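Local structure of putative Type I topoisomerase (Deinococcus radiodurans, 3M4A) at residues A[161-173]-A[179-191]. The protein probably relaxes supercoiled DNA as a type IB topoisomerase, by breaking and rejoining one strand without ATP. Numbering follows the deposited sequence. Where two conformers were deposited one is given.
Sequences VVDGNTVTFRFKG and QHKATSDRTLAAN. With nucleotides of chain B.
F171 and Q179 face each other as a hydrogen-bonded antiparallel pair, and Q179 CB sits over one face of the F171 ring, 3.8 Å from its centroid: a CH-pi contact. F171 CG lies between its backbone N and carbonyl carbon (chi1 62°), which swings the ring across to Q179. Six backbone hydrogen bonds join the strands; the straightest, F169 N to K181 O, measures 2.8 Å at 178°. Further along, V167 and T183 run side by side, V167 CB to T183 OG1 3.3 Å, while V167 CG2 packs on A189 CA at 3.6 Å. A water bonded to N165 O, T183 OG1 and D185 O bridges the turn to the helix start, where D185 OD2 caps L188 N. N165 lies alongside R186, amide and guanidinium planes 80° apart. Beyond it, R186 NH1 and NH2 grip DG11 of chain B at O6 (2.9 Å) and N7 (3.2 Å), one guanidinium face over DC10 of chain B. Replacing R186 by an alanine removes both donors and would probably leave that guanine edge without these partners. A beta-hairpin running into a DNA-binding helix start belongs to the type IB topoisomerase catalytic domain; the bidentate arginine-guanine pair is a classic major-groove contact.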
loop_
_atom_site.group_PDB
_atom_site.type_symbol
_atom_site.label_atom_id
_atom_site.label_comp_id
_atom_site.label_asym_id
_atom_site.label_seq_id
_atom_site.Cartn_x
_atom_site.Cartn_y
_atom_site.Cartn_z
ATOM N N VAL A 161 -11.192 -13.377 12.303
ATOM C CA VAL A 161 -11.908 -14.645 12.043
ATOM C C VAL A 161 -11.914 -14.882 10.519
ATOM O O VAL A 161 -11.958 -13.934 9.742
ATOM C CB VAL A 161 -13.356 -14.644 12.627
ATOM C CG1 VAL A 161 -14.278 -13.733 11.845
ATOM C CG2 VAL A 161 -13.921 -16.084 12.688
ATOM N N VAL A 162 -11.865 -16.148 10.124
ATOM C CA VAL A 162 -11.896 -16.553 8.722
ATOM C C VAL A 162 -13.168 -17.377 8.480
ATOM O O VAL A 162 -13.436 -18.347 9.182
ATOM C CB VAL A 162 -10.648 -17.383 8.355
ATOM C CG1 VAL A 162 -10.635 -17.736 6.881
ATOM C CG2 VAL A 162 -9.356 -16.637 8.754
ATOM N N ASP A 163 -13.970 -16.967 7.506
ATOM C CA ASP A 163 -15.171 -17.718 7.107
ATOM C C ASP A 163 -15.076 -17.920 5.598
ATOM O O ASP A 163 -15.323 -17.002 4.821
ATOM C CB ASP A 163 -16.412 -16.947 7.542
ATOM C CG ASP A 163 -17.702 -17.613 7.131
ATOM O OD1 ASP A 163 -17.784 -18.861 7.143
ATOM O OD2 ASP A 163 -18.639 -16.856 6.818
ATOM N N GLY A 164 -14.688 -19.120 5.177
ATOM C CA GLY A 164 -14.347 -19.365 3.787
ATOM C C GLY A 164 -13.254 -18.440 3.302
ATOM O O GLY A 164 -12.145 -18.439 3.855
ATOM N N ASN A 165 -13.557 -17.641 2.282
ATOM C CA ASN A 165 -12.577 -16.704 1.743
ATOM C C ASN A 165 -12.677 -15.313 2.340
ATOM O O ASN A 165 -11.940 -14.416 1.889
ATOM C CB ASN A 165 -12.700 -16.590 0.230
ATOM C CG ASN A 165 -12.158 -17.812 -0.504
ATOM O OD1 ASN A 165 -11.177 -18.423 -0.094
ATOM N ND2 ASN A 165 -12.785 -18.135 -1.625
ATOM N N THR A 166 -13.622 -15.126 3.262
ATOM C CA THR A 166 -13.806 -13.833 3.940
ATOM C C THR A 166 -12.924 -13.818 5.190
ATOM O O THR A 166 -13.130 -14.633 6.101
ATOM C CB THR A 166 -15.273 -13.549 4.331
ATOM O OG1 THR A 166 -16.137 -13.708 3.184
ATOM C CG2 THR A 166 -15.407 -12.128 4.885
ATOM N N VAL A 167 -11.971 -12.888 5.253
ATOM C CA VAL A 167 -11.210 -12.676 6.501
ATOM C C VAL A 167 -11.744 -11.377 7.094
ATOM O O VAL A 167 -11.769 -10.373 6.410
ATOM C CB VAL A 167 -9.694 -12.554 6.268
ATOM C CG1 VAL A 167 -8.951 -12.281 7.566
ATOM C CG2 VAL A 167 -9.128 -13.820 5.620
ATOM N N THR A 168 -12.174 -11.409 8.350
ATOM C CA THR A 168 -12.721 -10.219 9.006
ATOM C C THR A 168 -11.859 -9.872 10.209
ATOM O O THR A 168 -11.540 -10.731 10.998
ATOM C CB THR A 168 -14.184 -10.437 9.468
ATOM O OG1 THR A 168 -15.022 -10.667 8.324
ATOM C CG2 THR A 168 -14.714 -9.228 10.228
ATOM N N PHE A 169 -11.505 -8.598 10.329
ATOM C CA PHE A 169 -10.754 -8.086 11.466
ATOM C C PHE A 169 -11.648 -7.153 12.263
ATOM O O PHE A 169 -12.337 -6.329 11.684
ATOM C CB PHE A 169 -9.557 -7.281 10.965
ATOM C CG PHE A 169 -8.587 -8.076 10.150
ATOM C CD1 PHE A 169 -7.511 -8.713 10.753
ATOM C CD2 PHE A 169 -8.735 -8.174 8.775
ATOM C CE1 PHE A 169 -6.602 -9.440 9.996
ATOM C CE2 PHE A 169 -7.814 -8.904 8.018
ATOM C CZ PHE A 169 -6.752 -9.519 8.631
ATOM N N ARG A 170 -11.619 -7.265 13.593
ATOM C CA ARG A 170 -12.363 -6.365 14.485
ATOM C C ARG A 170 -11.424 -6.053 15.653
ATOM O O ARG A 170 -11.026 -6.946 16.359
ATOM C CB ARG A 170 -13.645 -7.041 14.990
ATOM C CG ARG A 170 -14.676 -7.325 13.904
ATOM C CD ARG A 170 -16.068 -7.739 14.459
ATOM N NE ARG A 170 -16.915 -8.214 13.362
ATOM C CZ ARG A 170 -17.767 -7.478 12.642
ATOM N NH1 ARG A 170 -17.986 -6.199 12.906
ATOM N NH2 ARG A 170 -18.434 -8.047 11.640
ATOM N N PHE A 171 -11.009 -4.799 15.782
ATOM C CA PHE A 171 -10.024 -4.427 16.795
ATOM C C PHE A 171 -10.139 -2.960 17.173
ATOM O O PHE A 171 -10.682 -2.158 16.413
ATOM C CB PHE A 171 -8.599 -4.746 16.324
ATOM C CG PHE A 171 -8.169 -3.992 15.102
ATOM C CD1 PHE A 171 -7.391 -2.841 15.211
ATOM C CD2 PHE A 171 -8.498 -4.453 13.838
ATOM C CE1 PHE A 171 -6.994 -2.146 14.087
ATOM C CE2 PHE A 171 -8.104 -3.765 12.705
ATOM C CZ PHE A 171 -7.346 -2.609 12.828
ATOM N N LYS A 172 -9.628 -2.625 18.355
ATOM C CA LYS A 172 -9.502 -1.229 18.785
ATOM C C LYS A 172 -8.284 -0.634 18.103
ATOM O O LYS A 172 -7.155 -1.044 18.380
ATOM C CB LYS A 172 -9.350 -1.136 20.310
ATOM C CG LYS A 172 -9.255 0.294 20.835
ATOM C CD LYS A 172 -9.090 0.380 22.357
ATOM C CE LYS A 172 -10.220 -0.319 23.101
ATOM N NZ LYS A 172 -10.560 0.331 24.400
ATOM N N GLY A 173 -8.509 0.316 17.195
ATOM C CA GLY A 173 -7.415 0.959 16.485
ATOM C C GLY A 173 -6.989 2.270 17.123
ATOM O O GLY A 173 -7.391 2.587 18.250
ATOM N N GLN A 179 -12.332 -0.522 14.801
ATOM C CA GLN A 179 -11.980 -0.725 13.400
ATOM C C GLN A 179 -12.553 -2.055 12.922
ATOM O O GLN A 179 -12.550 -3.049 13.657
ATOM C CB GLN A 179 -10.467 -0.752 13.173
ATOM C CG GLN A 179 -9.673 0.475 13.616
ATOM C CD GLN A 179 -9.436 1.502 12.514
ATOM O OE1 GLN A 179 -8.445 2.351 12.730
ATOM N NE2 GLN A 179 -10.126 1.535 11.489
ATOM N N HIS A 180 -13.054 -2.037 11.684
ATOM C CA HIS A 180 -13.519 -3.232 10.997
ATOM C C HIS A 180 -12.904 -3.259 9.598
ATOM O O HIS A 180 -12.986 -2.272 8.868
ATOM C CB HIS A 180 -15.049 -3.197 10.923
ATOM C CG HIS A 180 -15.693 -2.856 12.236
ATOM N ND1 HIS A 180 -16.009 -3.810 13.178
ATOM C CD2 HIS A 180 -16.021 -1.663 12.786
ATOM C CE1 HIS A 180 -16.529 -3.218 14.242
ATOM N NE2 HIS A 180 -16.544 -1.918 14.032
ATOM N N LYS A 181 -12.325 -4.391 9.222
ATOM C CA LYS A 181 -11.723 -4.543 7.911
ATOM C C LYS A 181 -12.011 -5.943 7.428
ATOM O O LYS A 181 -12.234 -6.821 8.224
ATOM C CB LYS A 181 -10.222 -4.337 8.013
ATOM C CG LYS A 181 -9.881 -2.954 8.550
ATOM C CD LYS A 181 -8.424 -2.652 8.474
ATOM C CE LYS A 181 -8.143 -1.217 8.871
ATOM N NZ LYS A 181 -8.578 -0.196 7.860
ATOM N N ALA A 182 -12.017 -6.129 6.116
ATOM C CA ALA A 182 -12.322 -7.452 5.558
ATOM C C ALA A 182 -11.643 -7.617 4.224
ATOM O O ALA A 182 -11.439 -6.652 3.499
ATOM C CB ALA A 182 -13.828 -7.644 5.405
ATOM N N THR A 183 -11.329 -8.866 3.894
ATOM C CA THR A 183 -10.669 -9.197 2.616
ATOM C C THR A 183 -11.358 -10.407 1.995
ATOM O O THR A 183 -12.006 -11.167 2.698
ATOM C CB THR A 183 -9.150 -9.509 2.789
ATOM O OG1 THR A 183 -8.954 -10.660 3.609
ATOM C CG2 THR A 183 -8.413 -8.292 3.397
ATOM N N SER A 184 -11.194 -10.564 0.684
ATOM C CA SER A 184 -11.812 -11.653 -0.070
ATOM C C SER A 184 -10.806 -12.541 -0.796
ATOM O O SER A 184 -11.203 -13.536 -1.432
ATOM C CB SER A 184 -12.841 -11.088 -1.062
ATOM O OG SER A 184 -12.252 -10.146 -1.967
ATOM N N ASP A 185 -9.521 -12.201 -0.707
ATOM C CA ASP A 185 -8.458 -12.905 -1.425
ATOM C C ASP A 185 -8.267 -14.324 -0.880
ATOM O O ASP A 185 -8.173 -14.528 0.333
ATOM C CB ASP A 185 -7.145 -12.137 -1.288
ATOM C CG ASP A 185 -5.989 -12.822 -1.993
ATOM O OD1 ASP A 185 -6.061 -12.980 -3.235
ATOM O OD2 ASP A 185 -5.023 -13.199 -1.312
ATOM N N ARG A 186 -8.218 -15.297 -1.791
ATOM C CA ARG A 186 -8.051 -16.704 -1.440
ATOM C C ARG A 186 -6.769 -16.962 -0.673
ATOM O O ARG A 186 -6.757 -17.757 0.291
ATOM C CB ARG A 186 -8.010 -17.564 -2.721
ATOM C CG ARG A 186 -9.288 -17.674 -3.475
ATOM C CD ARG A 186 -9.050 -18.505 -4.754
ATOM N NE ARG A 186 -8.301 -17.798 -5.809
ATOM C CZ ARG A 186 -7.871 -18.362 -6.942
ATOM N NH1 ARG A 186 -8.070 -19.646 -7.172
ATOM N NH2 ARG A 186 -7.231 -17.648 -7.849
ATOM N N THR A 187 -5.684 -16.330 -1.121
ATOM C CA THR A 187 -4.353 -16.546 -0.548
ATOM C C THR A 187 -4.306 -16.024 0.881
ATOM O O THR A 187 -3.833 -16.718 1.780
ATOM C CB THR A 187 -3.269 -15.956 -1.462
ATOM O OG1 THR A 187 -3.278 -16.716 -2.677
ATOM C CG2 THR A 187 -1.885 -16.027 -0.821
ATOM N N LEU A 188 -4.864 -14.841 1.113
ATOM C CA LEU A 188 -4.958 -14.324 2.481
ATOM C C LEU A 188 -5.744 -15.254 3.362
ATOM O O LEU A 188 -5.316 -15.535 4.466
ATOM C CB LEU A 188 -5.596 -12.930 2.530
ATOM C CG LEU A 188 -4.728 -11.763 2.034
ATOM C CD1 LEU A 188 -5.500 -10.447 1.949
ATOM C CD2 LEU A 188 -3.484 -11.580 2.909
ATOM N N ALA A 189 -6.902 -15.729 2.891
ATOM C CA ALA A 189 -7.728 -16.603 3.731
ATOM C C ALA A 189 -7.022 -17.907 4.100
ATOM O O ALA A 189 -6.997 -18.288 5.266
ATOM C CB ALA A 189 -9.087 -16.877 3.073
ATOM N N ALA A 190 -6.392 -18.548 3.122
ATOM C CA ALA A 190 -5.700 -19.823 3.367
ATOM C C ALA A 190 -4.534 -19.670 4.360
ATOM O O ALA A 190 -4.347 -20.492 5.270
ATOM C CB ALA A 190 -5.188 -20.384 2.055
ATOM N N ASN A 191 -3.769 -18.596 4.192
ATOM C CA ASN A 191 -2.606 -18.380 5.033
ATOM C C ASN A 191 -2.974 -17.807 6.394
ATOM O O ASN A 191 -2.273 -18.059 7.370
ATOM C CB ASN A 191 -1.579 -17.532 4.331
ATOM C CG ASN A 191 -0.800 -18.325 3.304
ATOM O OD1 ASN A 191 0.101 -19.095 3.657
ATOM N ND2 ASN A 191 -1.153 -18.166 2.032
ATOM P P DC B 10 -0.831 -14.816 -5.405
ATOM O OP1 DC B 10 -0.073 -13.600 -5.681
ATOM O OP2 DC B 10 -1.930 -14.732 -4.415
ATOM O "O5'" DC B 10 -1.486 -15.279 -6.780
ATOM C "C5'" DC B 10 -0.652 -15.390 -7.946
ATOM C "C4'" DC B 10 -1.424 -16.059 -9.057
ATOM O "O4'" DC B 10 -1.694 -17.450 -8.704
ATOM C "C3'" DC B 10 -2.786 -15.436 -9.370
ATOM O "O3'" DC B 10 -3.022 -15.454 -10.760
ATOM C "C2'" DC B 10 -3.765 -16.362 -8.684
ATOM C "C1'" DC B 10 -3.076 -17.681 -8.977
ATOM N N1 DC B 10 -3.515 -18.829 -8.166
ATOM C C2 DC B 10 -3.365 -20.106 -8.723
ATOM O O2 DC B 10 -2.878 -20.226 -9.864
ATOM N N3 DC B 10 -3.771 -21.174 -8.010
ATOM C C4 DC B 10 -4.306 -21.024 -6.800
ATOM N N4 DC B 10 -4.674 -22.121 -6.143
ATOM C C5 DC B 10 -4.459 -19.732 -6.212
ATOM C C6 DC B 10 -4.062 -18.675 -6.930
ATOM P P DG B 9 -0.300 -20.323 -1.178
ATOM O OP1 DG B 9 0.300 -19.841 0.102
ATOM O OP2 DG B 9 -1.683 -20.840 -1.198
ATOM O "O5'" DG B 9 -0.214 -19.190 -2.299
ATOM C "C5'" DG B 9 0.992 -18.514 -2.555
ATOM C "C4'" DG B 9 1.005 -17.935 -3.960
ATOM O "O4'" DG B 9 0.979 -18.954 -4.988
ATOM C "C3'" DG B 9 -0.219 -17.088 -4.288
ATOM O "O3'" DG B 9 0.209 -15.974 -5.043
ATOM C "C2'" DG B 9 -1.184 -18.057 -4.993
ATOM C "C1'" DG B 9 -0.232 -18.909 -5.787
ATOM N N9 DG B 9 -0.545 -20.321 -5.959
ATOM C C8 DG B 9 -1.015 -21.170 -5.008
ATOM N N7 DG B 9 -1.126 -22.411 -5.385
ATOM C C5 DG B 9 -0.689 -22.383 -6.690
ATOM C C6 DG B 9 -0.572 -23.426 -7.630
ATOM O O6 DG B 9 -0.821 -24.629 -7.506
ATOM N N1 DG B 9 -0.088 -22.954 -8.828
ATOM C C2 DG B 9 0.251 -21.653 -9.106
ATOM N N2 DG B 9 0.711 -21.366 -10.332
ATOM N N3 DG B 9 0.172 -20.678 -8.225
ATOM C C4 DG B 9 -0.337 -21.110 -7.062
ATOM P P DG B 11 -3.260 -14.118 -11.574
ATOM O OP1 DG B 11 -1.978 -13.381 -11.527
ATOM O OP2 DG B 11 -4.561 -13.568 -11.163
ATOM O "O5'" DG B 11 -3.409 -14.723 -13.052
ATOM C "C5'" DG B 11 -2.350 -15.399 -13.693
ATOM C "C4'" DG B 11 -2.884 -16.506 -14.579
ATOM O "O4'" DG B 11 -3.315 -17.643 -13.777
ATOM C "C3'" DG B 11 -4.102 -16.105 -15.412
ATOM O "O3'" DG B 11 -3.945 -16.653 -16.707
ATOM C "C2'" DG B 11 -5.279 -16.673 -14.628
ATOM C "C1'" DG B 11 -4.693 -17.947 -14.040
ATOM N N9 DG B 11 -5.277 -18.431 -12.784
ATOM C C8 DG B 11 -5.636 -17.678 -11.711
ATOM N N7 DG B 11 -6.098 -18.368 -10.720
ATOM C C5 DG B 11 -6.023 -19.677 -11.162
ATOM C C6 DG B 11 -6.386 -20.869 -10.507
ATOM O O6 DG B 11 -6.876 -21.004 -9.376
ATOM N N1 DG B 11 -6.162 -21.990 -11.286
ATOM C C2 DG B 11 -5.643 -21.944 -12.568
ATOM N N2 DG B 11 -5.497 -23.139 -13.162
ATOM N N3 DG B 11 -5.298 -20.828 -13.210
ATOM C C4 DG B 11 -5.506 -19.731 -12.434
HETATM O O HOH W 1 -9.506 -13.090 2.355
HETATM O O HOH W 2 -8.829 -19.704 0.676
#